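Local coordinates for protein cytochrome c (Pseudomonas aeruginosa, PDB 6RTE) that oxidises dihydro-heme d1 to complete heme d1 biosynthesis, using an eight-bladed beta-propeller linked to a cytochrome c domain that carries heme c, at residues D166-I171 and Y460-V465; L225-S228 and W233-V236; G242-L247 and W293-A298; S360-K365 and P412-D417; A471-D476 and L480-R485. One frame throughout, in Å; residues are numbered along the deposited sequence.

How the contacts relate
All five contacts lie in the eight-bladed propeller. Contacts 2 and 5 are antiparallel hairpins within single blades, while contacts 1, 3 and 4 are side-chain seams between adjacent blades. Contacts 1 and 5 have centres 8 Å apart and share a sheet: Ala461 O lies 2.9 Å from Tyr475 N. Contacts 2 and 3 are likewise 8 Å apart between centres, with Val234 O 2.8 Å from Leu247 N. Contact 4 reaches contact 1 through Trp415 CZ3, which packs 3.5 Å from Ala461 CB. Contacts 3 and 5, centres 40 Å apart, lie on opposite sides of the chain's centre. A butanediol, probably from the crystallisation liquor, lies about 4 Å from the Trp233 side chain.

Contact 1 of 5, residues D166-I171 and Y460-V465; sequences DRFEPI and YALLSV
Phe168 and Leu462 form the nearest backbone pair, yet their CA atoms stay 9.7 Å apart, so the two segments meet through side chains alone. This is a seam between two blades of the propeller: strand 460-465 belongs to the blade built from strands 449-454 to 482-488, whereas 169-175 is an edge strand of the sheet that mixes three early strands with the late strand 491-496. Phe168 stands at the start of a G1 beta bulge, where it and Glu169 both face Asp164. Its left-handed backbone conformation (phi 56°) is the one such a bulge requires at its first position. From this bulge the Phe168 ring projects toward strand 460-465 and makes a T-shaped stack with Tyr460. The centroids are 5.2 Å apart and the planes lie at 79°, with the Phe168 edge directed at the Tyr460 face. Phe168 CE2 sits 4.0 Å above the Tyr460 plane, displaced toward its rim. Phe168 CZ, at the leading edge, comes closest, 3.7 Å from Tyr460 CD2. Tyr460 CG is anti to its own carbonyl carbon (chi1 -61°), which brings the ring out to receive that edge. Val474, on the neighbouring strand 470-476, touches both rings. Among the polar links between the same two blades, Lys494 of strand 491-496 is hydrogen-bonded to Leu462 O and to Ser464 OG. Leu462 CD1 approaches the Phe168 ring obliquely and packs 4.0 Å from Phe168 CE1.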
# COMPACT_ATOMS: atom_id res chain seq x y z
N ASP A 166 -4.54 -15.31 17.92
CA ASP A 166 -4.17 -16.43 18.78
C ASP A 166 -4.81 -17.73 18.34
O ASP A 166 -4.19 -18.80 18.47
CB ASP A 166 -4.56 -16.11 20.22
CG ASP A 166 -3.76 -14.95 20.80
OD1 ASP A 166 -2.52 -15.08 20.87
OD2 ASP A 166 -4.36 -13.92 21.14
N ARG A 167 -6.05 -17.69 17.84
CA ARG A 167 -6.69 -18.87 17.28
C ARG A 167 -6.46 -19.00 15.78
O ARG A 167 -6.65 -20.09 15.23
CB ARG A 167 -8.20 -18.85 17.56
CG ARG A 167 -8.58 -18.96 19.03
CD ARG A 167 -10.06 -19.34 19.22
NE ARG A 167 -10.85 -18.26 19.80
CZ ARG A 167 -11.95 -18.43 20.54
NH1 ARG A 167 -12.40 -19.65 20.83
NH2 ARG A 167 -12.60 -17.37 21.02
N PHE A 168 -6.06 -17.92 15.11
CA PHE A 168 -5.89 -17.92 13.65
C PHE A 168 -7.18 -18.37 12.97
O PHE A 168 -7.18 -19.20 12.06
CB PHE A 168 -4.70 -18.80 13.25
CG PHE A 168 -3.41 -18.39 13.90
CD1 PHE A 168 -2.80 -17.19 13.56
CD2 PHE A 168 -2.82 -19.19 14.87
CE1 PHE A 168 -1.63 -16.80 14.16
CE2 PHE A 168 -1.63 -18.80 15.47
CZ PHE A 168 -1.04 -17.60 15.11
N GLU A 169 -8.29 -17.80 13.43
CA GLU A 169 -9.61 -18.03 12.88
C GLU A 169 -10.26 -16.69 12.57
O GLU A 169 -10.01 -15.70 13.27
CB GLU A 169 -10.49 -18.82 13.86
CG GLU A 169 -9.92 -20.14 14.31
CD GLU A 169 -10.70 -20.75 15.47
OE1 GLU A 169 -11.81 -20.24 15.76
OE2 GLU A 169 -10.21 -21.71 16.10
N PRO A 170 -11.10 -16.63 11.54
CA PRO A 170 -11.76 -15.37 11.22
C PRO A 170 -12.85 -15.04 12.23
O PRO A 170 -13.60 -15.91 12.67
CB PRO A 170 -12.34 -15.61 9.82
CG PRO A 170 -12.47 -17.09 9.70
CD PRO A 170 -11.42 -17.71 10.58
N ILE A 171 -12.92 -13.76 12.61
CA ILE A 171 -14.05 -13.25 13.37
C ILE A 171 -14.95 -12.37 12.52
O ILE A 171 -16.06 -12.03 12.98
CB ILE A 171 -13.59 -12.49 14.63
CG1 ILE A 171 -12.79 -11.24 14.29
CG2 ILE A 171 -12.76 -13.41 15.53
CD1 ILE A 171 -12.51 -10.36 15.51
N TYR A 460 4.62 -16.30 16.06
CA TYR A 460 4.20 -16.89 14.79
C TYR A 460 4.36 -15.88 13.67
O TYR A 460 4.24 -14.67 13.87
CB TYR A 460 2.74 -17.36 14.85
CG TYR A 460 2.48 -18.42 15.89
CD1 TYR A 460 2.74 -19.75 15.62
CD2 TYR A 460 1.99 -18.08 17.14
CE1 TYR A 460 2.51 -20.73 16.57
CE2 TYR A 460 1.75 -19.05 18.10
CZ TYR A 460 2.01 -20.37 17.81
OH TYR A 460 1.78 -21.33 18.75
N ALA A 461 4.63 -16.40 12.47
CA ALA A 461 4.77 -15.60 11.26
C ALA A 461 3.74 -16.05 10.25
O ALA A 461 3.50 -17.25 10.08
CB ALA A 461 6.19 -15.73 10.68
N LEU A 462 3.12 -15.09 9.57
CA LEU A 462 2.03 -15.36 8.63
C LEU A 462 2.48 -14.98 7.22
O LEU A 462 2.71 -13.80 6.94
CB LEU A 462 0.77 -14.60 9.03
CG LEU A 462 0.00 -15.21 10.21
CD1 LEU A 462 0.77 -15.08 11.52
CD2 LEU A 462 -1.37 -14.56 10.33
N LEU A 463 2.60 -15.98 6.36
CA LEU A 463 3.06 -15.83 4.99
C LEU A 463 1.90 -15.94 4.01
O LEU A 463 0.95 -16.70 4.23
CB LEU A 463 4.11 -16.90 4.65
CG LEU A 463 5.55 -16.70 5.15
CD1 LEU A 463 5.63 -16.49 6.67
CD2 LEU A 463 6.41 -17.89 4.73
N SER A 464 1.99 -15.20 2.90
CA SER A 464 0.96 -15.18 1.88
C SER A 464 1.42 -15.92 0.63
O SER A 464 2.49 -15.63 0.08
CB SER A 464 0.58 -13.74 1.51
OG SER A 464 -0.14 -13.11 2.55
N VAL A 465 0.60 -16.87 0.17
CA VAL A 465 0.75 -17.47 -1.15
C VAL A 465 -0.19 -16.72 -2.09
O VAL A 465 -1.41 -16.87 -2.00
CB VAL A 465 0.45 -18.97 -1.13
CG1 VAL A 465 0.59 -19.57 -2.53
CG2 VAL A 465 1.37 -19.68 -0.16

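Contact 2 of 5, residues L225-S228 and W233-V236; sequences LAVS and WVLV
Ala226 and Leu235 exchange two backbone hydrogen bonds, Ala226 N to Leu235 O at 3.0 Å and Leu235 N to Ala226 O at 2.9 Å. They define the hydrogen-bonded pair at the heart of an antiparallel hairpin, the first two strands of a propeller blade. The second bond is the straighter, 167° at the hydrogen against 146° for the first. Leu225 with Val236 and Val227 with Val234 are the non-hydrogen-bonded pairs on either side, and the strand axes approach to 4.7 Å. On the face carrying these four residues, Leu225 CD2 reaches diagonally to Val234 CG1 at 4.1 Å, and Tyr194 of the preceding blade touches Leu225, Val227 and Val234. Ala226 and Leu235 point to the other face, where Phe282 of the following blade packs on both. Toward the turn, Ser228 N donates to Trp233 O at 2.9 Å, and Trp233 N returns a bond to Ser228 OG, also 2.9 Å. A chi1 of 60° sets Ser228 OG between its backbone N and carbonyl carbon, which points the hydroxyl across the turn to Trp233 N, in the place of a main-chain acceptor. OG also lies 3.4 Å from Trp233 CD1. Further out, Asp230 OD1 is hydrogen-bonded to Ser228 OG, and the Trp233 indole runs on to Lys301 and Pro302, with a butanediol molecule, probably from the crystallisation liquor, close by. Because OG accepts from Trp233 N, its partnership with the Asp230 carboxylate is consistent with the hydroxyl donating there, which would fix its rotation and satisfy a buried polar group at the mouth of the turn.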
# COMPACT_ATOMS: atom_id res chain seq x y z
N LEU A 225 -2.64 6.28 1.88
CA LEU A 225 -3.04 7.26 2.88
C LEU A 225 -2.23 7.05 4.14
O LEU A 225 -1.53 6.04 4.30
CB LEU A 225 -4.55 7.19 3.18
CG LEU A 225 -5.16 5.88 3.69
CD1 LEU A 225 -4.77 5.58 5.13
CD2 LEU A 225 -6.68 5.99 3.56
N ALA A 226 -2.32 8.02 5.04
CA ALA A 226 -1.59 8.01 6.29
C ALA A 226 -2.50 8.62 7.35
O ALA A 226 -3.37 9.45 7.04
CB ALA A 226 -0.26 8.79 6.18
N VAL A 227 -2.33 8.17 8.58
CA VAL A 227 -3.11 8.63 9.73
C VAL A 227 -2.16 9.34 10.68
O VAL A 227 -1.06 8.84 10.97
CB VAL A 227 -3.83 7.47 10.42
CG1 VAL A 227 -4.70 7.96 11.62
CG2 VAL A 227 -4.68 6.70 9.40
N SER A 228 -2.56 10.52 11.15
CA SER A 228 -1.70 11.27 12.06
C SER A 228 -1.56 10.52 13.37
O SER A 228 -2.43 9.73 13.76
CB SER A 228 -2.26 12.69 12.29
OG SER A 228 -3.57 12.69 12.86
N TRP A 233 -6.32 12.98 11.93
CA TRP A 233 -6.32 13.30 10.51
C TRP A 233 -5.98 12.09 9.65
O TRP A 233 -5.10 11.31 9.99
CB TRP A 233 -5.30 14.42 10.19
CG TRP A 233 -5.34 15.58 11.15
CD1 TRP A 233 -4.37 15.94 12.04
CD2 TRP A 233 -6.40 16.51 11.32
NE1 TRP A 233 -4.76 17.05 12.74
CE2 TRP A 233 -6.01 17.41 12.32
CE3 TRP A 233 -7.65 16.66 10.72
CZ2 TRP A 233 -6.83 18.45 12.75
CZ3 TRP A 233 -8.46 17.69 11.14
CH2 TRP A 233 -8.05 18.57 12.15
N VAL A 234 -6.67 11.99 8.51
CA VAL A 234 -6.28 11.12 7.41
C VAL A 234 -5.80 12.00 6.26
O VAL A 234 -6.53 12.91 5.83
CB VAL A 234 -7.44 10.22 6.95
CG1 VAL A 234 -7.04 9.38 5.76
CG2 VAL A 234 -7.92 9.33 8.10
N LEU A 235 -4.62 11.72 5.75
CA LEU A 235 -4.08 12.42 4.58
C LEU A 235 -3.99 11.42 3.44
O LEU A 235 -3.33 10.38 3.57
CB LEU A 235 -2.72 13.05 4.87
CG LEU A 235 -2.20 13.96 3.74
CD1 LEU A 235 -3.07 15.19 3.63
CD2 LEU A 235 -0.72 14.33 3.95
N VAL A 236 -4.64 11.73 2.32
CA VAL A 236 -4.72 10.85 1.16
C VAL A 236 -3.85 11.43 0.04
O VAL A 236 -4.00 12.60 -0.31
CB VAL A 236 -6.17 10.68 0.66
CG1 VAL A 236 -6.22 9.66 -0.46
CG2 VAL A 236 -7.11 10.30 1.78

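Contact 3 of 5, residues G242-L247 and W293-A298; sequences GNLVLL and WELPYA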
# COMPACT_ATOMS: atom_id res chain seq x y z
N GLY A 242 -3.87 15.56 -9.06
CA GLY A 242 -2.61 15.67 -8.37
C GLY A 242 -2.75 16.48 -7.10
O GLY A 242 -2.58 17.70 -7.11
N ASN A 243 -3.10 15.83 -6.00
CA ASN A 243 -3.39 16.59 -4.79
C ASN A 243 -3.25 15.69 -3.56
O ASN A 243 -3.02 14.49 -3.66
CB ASN A 243 -4.79 17.22 -4.85
CG ASN A 243 -5.93 16.20 -4.88
OD1 ASN A 243 -5.77 15.03 -4.51
ND2 ASN A 243 -7.11 16.65 -5.32
N LEU A 244 -3.31 16.34 -2.41
CA LEU A 244 -3.52 15.70 -1.12
C LEU A 244 -4.93 16.03 -0.66
O LEU A 244 -5.41 17.16 -0.85
CB LEU A 244 -2.52 16.20 -0.07
CG LEU A 244 -1.03 15.96 -0.37
CD1 LEU A 244 -0.19 16.93 0.45
CD2 LEU A 244 -0.64 14.52 -0.06
N VAL A 245 -5.60 15.06 -0.05
CA VAL A 245 -6.92 15.29 0.52
C VAL A 245 -6.85 14.99 2.01
O VAL A 245 -6.47 13.89 2.42
CB VAL A 245 -8.00 14.45 -0.19
CG1 VAL A 245 -9.32 14.54 0.52
CG2 VAL A 245 -8.15 14.91 -1.66
N LEU A 246 -7.18 16.00 2.82
CA LEU A 246 -7.15 15.92 4.27
C LEU A 246 -8.57 15.66 4.77
O LEU A 246 -9.49 16.42 4.48
CB LEU A 246 -6.61 17.22 4.85
CG LEU A 246 -6.53 17.31 6.38
CD1 LEU A 246 -5.57 16.27 6.92
CD2 LEU A 246 -6.11 18.70 6.82
N LEU A 247 -8.72 14.58 5.54
CA LEU A 247 -10.01 14.15 6.06
C LEU A 247 -9.95 14.11 7.59
O LEU A 247 -8.88 13.92 8.18
CB LEU A 247 -10.39 12.76 5.53
CG LEU A 247 -10.38 12.51 4.02
CD1 LEU A 247 -10.54 11.01 3.70
CD2 LEU A 247 -11.47 13.31 3.34
N TRP A 293 7.61 17.44 0.82
CA TRP A 293 6.83 18.25 1.75
C TRP A 293 6.80 17.60 3.12
O TRP A 293 6.74 16.36 3.23
CB TRP A 293 5.40 18.41 1.25
CG TRP A 293 5.19 19.31 0.06
CD1 TRP A 293 6.14 19.98 -0.67
CD2 TRP A 293 3.93 19.65 -0.53
NE1 TRP A 293 5.55 20.71 -1.67
CE2 TRP A 293 4.19 20.53 -1.60
CE3 TRP A 293 2.60 19.30 -0.25
CZ2 TRP A 293 3.17 21.06 -2.40
CZ3 TRP A 293 1.59 19.83 -1.04
CH2 TRP A 293 1.88 20.69 -2.10
N GLU A 294 6.87 18.42 4.16
CA GLU A 294 6.46 18.03 5.50
C GLU A 294 5.27 18.91 5.89
O GLU A 294 5.31 20.13 5.68
CB GLU A 294 7.60 18.18 6.51
CG GLU A 294 7.27 17.66 7.90
CD GLU A 294 8.45 17.71 8.86
OE1 GLU A 294 9.44 18.41 8.56
OE2 GLU A 294 8.38 17.05 9.91
N LEU A 295 4.22 18.28 6.41
CA LEU A 295 3.03 18.99 6.86
C LEU A 295 2.84 18.76 8.36
O LEU A 295 2.26 17.73 8.75
CB LEU A 295 1.80 18.52 6.08
CG LEU A 295 1.75 18.91 4.60
CD1 LEU A 295 2.49 17.87 3.73
CD2 LEU A 295 0.32 19.04 4.13
N PRO A 296 3.30 19.66 9.22
CA PRO A 296 3.12 19.45 10.66
C PRO A 296 1.67 19.61 11.10
O PRO A 296 0.93 20.45 10.60
CB PRO A 296 4.01 20.53 11.28
CG PRO A 296 4.07 21.60 10.26
CD PRO A 296 4.07 20.88 8.94
N TYR A 297 1.28 18.80 12.10
CA TYR A 297 -0.07 18.86 12.63
C TYR A 297 -0.14 19.01 14.15
O TYR A 297 -1.24 18.97 14.70
CB TYR A 297 -0.89 17.62 12.21
CG TYR A 297 -0.24 16.29 12.50
CD1 TYR A 297 -0.20 15.77 13.79
CD2 TYR A 297 0.32 15.55 11.48
CE1 TYR A 297 0.41 14.57 14.05
CE2 TYR A 297 0.93 14.33 11.73
CZ TYR A 297 0.97 13.85 13.01
OH TYR A 297 1.59 12.64 13.24
N ALA A 298 0.99 19.22 14.83
CA ALA A 298 0.94 19.45 16.28
C ALA A 298 0.03 20.63 16.62
O ALA A 298 -0.69 20.61 17.62
CB ALA A 298 2.34 19.70 16.85
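Leu244 is extended toward Trp293, its CD1 anti to CA (chi2 159°), and so carries that methyl out from strand 243-248. Trp293 answers with a chi2 of 3°: CD1 of the indole eclipses CA, which swings the six-membered ring away from its own backbone and toward Leu244. The leucine and indole arms run antiparallel, one alongside the other. Leu244 CD1 then lies near the indole plane, at the ring's edge, 3.7 Å from Trp293 CZ3 and also 3.7 Å from Trp293 CE3. The same methyl touches Leu295 CD2 at 4.3 Å, so it is flanked by two residues of strand 291-296. The backbones keep well apart, with 10.8 Å between Leu244 CA and Leu295 CA; the two are the third strands of successive propeller blades, and only side chains bridge them here. Val284 of strand 281-286 touches Leu244, Trp293 and Leu295 and rounds out the cluster, while Ile258 extends it beside Leu295. Elsewhere the same blades share a polar bond, Tyr297 OH to Asp229 OD1. The indole NE1 is hydrogen-bonded to Glu291 OE1. Its one polar atom is therefore engaged elsewhere, and the contact between these two segments is purely apolar.

Contact 4 of 5, residues S360-K365 and P412-D417; sequences SGIYWK and PYAWTD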
# COMPACT_ATOMS: atom_id res chain seq x y z
N SER A 360 10.61 -0.57 1.59
CA SER A 360 10.41 -1.82 2.29
C SER A 360 11.59 -2.24 3.16
O SER A 360 11.54 -3.29 3.79
CB SER A 360 10.10 -2.94 1.29
OG SER A 360 8.86 -2.71 0.64
N GLY A 361 12.65 -1.44 3.20
CA GLY A 361 13.80 -1.79 4.01
C GLY A 361 13.52 -1.68 5.49
O GLY A 361 12.60 -0.99 5.93
N ILE A 362 14.32 -2.39 6.28
CA ILE A 362 14.12 -2.44 7.72
C ILE A 362 15.45 -2.23 8.43
O ILE A 362 16.53 -2.38 7.85
CB ILE A 362 13.47 -3.76 8.18
CG1 ILE A 362 14.37 -4.95 7.86
CG2 ILE A 362 12.12 -3.93 7.50
CD1 ILE A 362 13.96 -6.23 8.57
N TYR A 363 15.35 -1.89 9.71
CA TYR A 363 16.48 -1.56 10.56
C TYR A 363 16.54 -2.53 11.72
O TYR A 363 15.51 -3.05 12.17
CB TYR A 363 16.36 -0.12 11.09
CG TYR A 363 16.21 0.93 10.02
CD1 TYR A 363 15.01 1.09 9.34
CD2 TYR A 363 17.27 1.77 9.69
CE1 TYR A 363 14.87 2.05 8.35
CE2 TYR A 363 17.13 2.74 8.71
CZ TYR A 363 15.93 2.88 8.04
OH TYR A 363 15.80 3.84 7.06
N TRP A 364 17.75 -2.79 12.21
CA TRP A 364 17.93 -3.55 13.43
C TRP A 364 19.34 -3.30 13.94
O TRP A 364 20.18 -2.73 13.24
CB TRP A 364 17.64 -5.04 13.22
CG TRP A 364 18.68 -5.79 12.44
CD1 TRP A 364 19.85 -6.32 12.93
CD2 TRP A 364 18.64 -6.12 11.05
NE1 TRP A 364 20.54 -6.94 11.92
CE2 TRP A 364 19.82 -6.83 10.75
CE3 TRP A 364 17.73 -5.88 10.02
CZ2 TRP A 364 20.11 -7.31 9.47
CZ3 TRP A 364 18.02 -6.35 8.74
CH2 TRP A 364 19.20 -7.06 8.48
N LYS A 365 19.59 -3.73 15.18
CA LYS A 365 20.88 -3.51 15.82
C LYS A 365 21.75 -4.74 15.61
O LYS A 365 21.36 -5.86 15.97
CB LYS A 365 20.70 -3.21 17.30
CG LYS A 365 19.73 -2.06 17.58
CD LYS A 365 19.99 -1.42 18.93
CE LYS A 365 21.15 -0.43 18.86
NZ LYS A 365 20.76 0.82 18.13
N PRO A 412 15.31 -13.67 15.36
CA PRO A 412 16.71 -13.43 14.98
C PRO A 412 16.96 -13.30 13.49
O PRO A 412 18.12 -13.20 13.08
CB PRO A 412 17.41 -14.67 15.54
CG PRO A 412 16.40 -15.75 15.40
CD PRO A 412 15.03 -15.10 15.55
N TYR A 413 15.91 -13.29 12.66
CA TYR A 413 16.06 -13.24 11.21
C TYR A 413 15.27 -12.07 10.64
O TYR A 413 14.27 -11.63 11.21
CB TYR A 413 15.58 -14.53 10.53
CG TYR A 413 15.95 -15.80 11.25
CD1 TYR A 413 17.23 -16.34 11.15
CD2 TYR A 413 15.01 -16.48 12.01
CE1 TYR A 413 17.56 -17.51 11.80
CE2 TYR A 413 15.33 -17.66 12.66
CZ TYR A 413 16.61 -18.17 12.56
OH TYR A 413 16.94 -19.34 13.21
N ALA A 414 15.73 -11.59 9.49
CA ALA A 414 14.94 -10.72 8.62
C ALA A 414 14.32 -11.57 7.52
O ALA A 414 15.04 -12.32 6.84
CB ALA A 414 15.80 -9.60 8.02
N TRP A 415 13.01 -11.46 7.35
CA TRP A 415 12.26 -12.32 6.44
C TRP A 415 11.98 -11.56 5.16
O TRP A 415 11.34 -10.50 5.19
CB TRP A 415 10.95 -12.78 7.09
CG TRP A 415 11.10 -13.47 8.43
CD1 TRP A 415 11.86 -13.06 9.49
CD2 TRP A 415 10.44 -14.67 8.86
NE1 TRP A 415 11.73 -13.94 10.54
CE2 TRP A 415 10.86 -14.94 10.18
CE3 TRP A 415 9.54 -15.55 8.25
CZ2 TRP A 415 10.41 -16.04 10.90
CZ3 TRP A 415 9.10 -16.65 8.96
CH2 TRP A 415 9.53 -16.88 10.27
N THR A 416 12.45 -12.09 4.03
CA THR A 416 12.25 -11.43 2.73
C THR A 416 11.94 -12.51 1.69
O THR A 416 11.65 -13.66 2.01
CB THR A 416 13.46 -10.56 2.38
OG1 THR A 416 13.14 -9.72 1.26
CG2 THR A 416 14.67 -11.42 2.04
N ASP A 417 12.01 -12.13 0.41
CA ASP A 417 11.48 -12.97 -0.66
C ASP A 417 12.21 -12.67 -1.96
O ASP A 417 13.08 -11.80 -2.02
CB ASP A 417 9.97 -12.74 -0.82
CG ASP A 417 9.65 -11.29 -1.17
OD1 ASP A 417 10.04 -10.84 -2.27
OD2 ASP A 417 9.03 -10.59 -0.34
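Ile362 and Ala414 are the closest backbone pair, with CA atoms 8.4 Å apart, and strands 362-365 and 413-417 run in broadly opposed directions without sharing a backbone bond. That spacing is too wide for sheet pairing; the two belong to successive blades of the propeller and meet where their sheets pack. Across the gap the Ala414 methyl is the single group offered by its strand, and two side chains two residues apart on the other strand converge on it. Ile362 CD1 approaches to 3.9 Å from Ala414 CB, and Trp364 CZ3 to 4.0 Å from the same carbon. The isoleucine arm reaches so far because CD1 lies anti to CA (chi2 166°), while Trp364, with chi1 72°, has its indole set between backbone N and carbonyl carbon. The two touching groups also meet each other, Ile362 CD1 lying 4.1 Å from Trp364 CZ3, so the three atoms form a nearly equilateral apolar triangle. Both larger groups thus close on one methyl. Trp364 NE1 is hydrogen-bonded to Lys432 O, which ties the indole to the same blade as Ala414. Strand 362-365 is the first of its blade, paired with 370-374, whose Val371 and Ala373 touch Trp364; strand 413-417 is second in the next, held between 405-406 and 427-431.

Contact 5 of 5, residues A471-D476 and L480-R485; sequences ALVVYD and LEEVKR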
# COMPACT_ATOMS: atom_id res chain seq x y z
N ALA A 471 -3.13 -19.09 -0.06
CA ALA A 471 -3.27 -19.46 1.35
C ALA A 471 -2.54 -18.47 2.24
O ALA A 471 -1.53 -17.87 1.84
CB ALA A 471 -2.73 -20.87 1.61
N LEU A 472 -3.08 -18.31 3.45
CA LEU A 472 -2.37 -17.71 4.58
C LEU A 472 -1.77 -18.87 5.38
O LEU A 472 -2.50 -19.69 5.94
CB LEU A 472 -3.35 -16.90 5.42
CG LEU A 472 -2.85 -15.96 6.51
CD1 LEU A 472 -1.94 -14.91 5.93
CD2 LEU A 472 -4.03 -15.30 7.22
N VAL A 473 -0.44 -18.94 5.42
CA VAL A 473 0.27 -20.05 6.06
C VAL A 473 0.91 -19.55 7.34
O VAL A 473 1.72 -18.61 7.32
CB VAL A 473 1.33 -20.66 5.12
CG1 VAL A 473 1.82 -22.00 5.69
CG2 VAL A 473 0.77 -20.83 3.73
N VAL A 474 0.56 -20.19 8.46
CA VAL A 474 1.04 -19.82 9.78
C VAL A 474 2.24 -20.69 10.13
O VAL A 474 2.18 -21.92 10.00
CB VAL A 474 -0.07 -19.97 10.84
CG1 VAL A 474 0.40 -19.46 12.22
CG2 VAL A 474 -1.32 -19.23 10.40
N TYR A 475 3.32 -20.06 10.58
CA TYR A 475 4.55 -20.73 10.94
C TYR A 475 4.93 -20.39 12.37
O TYR A 475 4.78 -19.24 12.80
CB TYR A 475 5.71 -20.32 10.03
CG TYR A 475 5.68 -20.90 8.64
CD1 TYR A 475 4.91 -20.33 7.65
CD2 TYR A 475 6.46 -22.00 8.31
CE1 TYR A 475 4.88 -20.84 6.37
CE2 TYR A 475 6.44 -22.53 7.03
CZ TYR A 475 5.65 -21.94 6.07
OH TYR A 475 5.63 -22.46 4.79
N ASP A 476 5.43 -21.38 13.11
CA ASP A 476 6.10 -21.11 14.37
C ASP A 476 7.41 -20.38 14.08
O ASP A 476 8.28 -20.92 13.38
CB ASP A 476 6.35 -22.42 15.12
CG ASP A 476 6.87 -22.19 16.53
OD1 ASP A 476 7.76 -21.34 16.72
OD2 ASP A 476 6.39 -22.88 17.46
N LEU A 480 10.07 -22.84 13.17
CA LEU A 480 9.98 -22.63 11.73
C LEU A 480 9.12 -23.67 11.02
O LEU A 480 9.25 -23.85 9.81
CB LEU A 480 11.37 -22.60 11.07
CG LEU A 480 12.38 -21.61 11.66
CD1 LEU A 480 13.52 -21.38 10.67
CD2 LEU A 480 11.73 -20.29 12.05
N GLU A 481 8.24 -24.35 11.74
CA GLU A 481 7.38 -25.38 11.16
C GLU A 481 5.99 -24.81 10.89
O GLU A 481 5.50 -23.95 11.62
CB GLU A 481 7.27 -26.59 12.10
CG GLU A 481 8.60 -27.13 12.62
CD GLU A 481 9.22 -28.20 11.72
OE1 GLU A 481 8.60 -28.57 10.70
OE2 GLU A 481 10.33 -28.68 12.05
N GLU A 482 5.36 -25.30 9.82
CA GLU A 482 4.01 -24.87 9.51
C GLU A 482 3.04 -25.39 10.57
O GLU A 482 3.02 -26.59 10.86
CB GLU A 482 3.57 -25.35 8.13
CG GLU A 482 2.08 -25.11 7.87
CD GLU A 482 1.66 -25.48 6.46
OE1 GLU A 482 2.53 -25.56 5.58
OE2 GLU A 482 0.44 -25.68 6.25
N VAL A 483 2.24 -24.48 11.11
CA VAL A 483 1.27 -24.81 12.15
C VAL A 483 -0.16 -24.81 11.64
O VAL A 483 -0.99 -25.59 12.14
CB VAL A 483 1.43 -23.84 13.34
CG1 VAL A 483 0.28 -24.00 14.32
CG2 VAL A 483 2.77 -24.06 14.03
N LYS A 484 -0.49 -23.98 10.65
CA LYS A 484 -1.86 -23.85 10.17
C LYS A 484 -1.85 -23.19 8.79
O LYS A 484 -0.94 -22.42 8.47
CB LYS A 484 -2.71 -23.03 11.15
CG LYS A 484 -4.19 -22.95 10.81
CD LYS A 484 -4.99 -22.51 12.03
CE LYS A 484 -6.49 -22.48 11.76
NZ LYS A 484 -7.26 -22.26 13.03
N ARG A 485 -2.87 -23.51 8.00
CA ARG A 485 -3.00 -23.00 6.64
C ARG A 485 -4.45 -22.64 6.38
O ARG A 485 -5.34 -23.46 6.61
CB ARG A 485 -2.51 -24.05 5.63
CG ARG A 485 -2.42 -23.57 4.19
CD ARG A 485 -1.83 -24.64 3.29
NE ARG A 485 -0.42 -24.90 3.57
CZ ARG A 485 0.59 -24.58 2.75
NH1 ARG A 485 0.36 -23.99 1.58
NH2 ARG A 485 1.84 -24.86 3.10
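A beta hairpin with a classic bulge forms the outer edge of a propeller blade here, pairing strand 470-476 with 482-488, the last strand of its sheet. Val483 and Lys484 both face Val474, whose O receives Val483 N at 2.8 Å and, weakly, Lys484 N at 3.4 Å. In return Val474 N donates to Lys484 O at 2.7 Å. The bulge shifts the register by one, so Tyr475 is paired with Glu482 and Asp476 N reaches Glu481 O at 3.0 Å. Near the turn Asp476 O takes a bent bond from Leu480 N, and Asp476 OD1 accepts from His478 N, an Asx turn, and from Ser479 N. On the face of Val473 and Tyr475, Arg485 and Glu482 form a side-on salt bridge. NH2 of Arg485 meets OE1 of Glu482 at 2.7 Å while Arg485 NE meets Glu482 OE2 at 2.9 Å. A bend at chi3 (-68°) turns the guanidinium back along its strand to do so. Val473 covers one face of the guanidinium, its CG2 3.8 Å from that plane and over the centre, and its CG1 is 3.6 Å from Glu482 CD. On the opposite face Lys484 NZ bonds to Arg167 O, in the loop leading into strand 169-175 of the adjacent blade. With Arg485 NH2 also bonded to Pro443 O, the guanidinium is probably held flat over Val473, its charge balanced locally by Glu482.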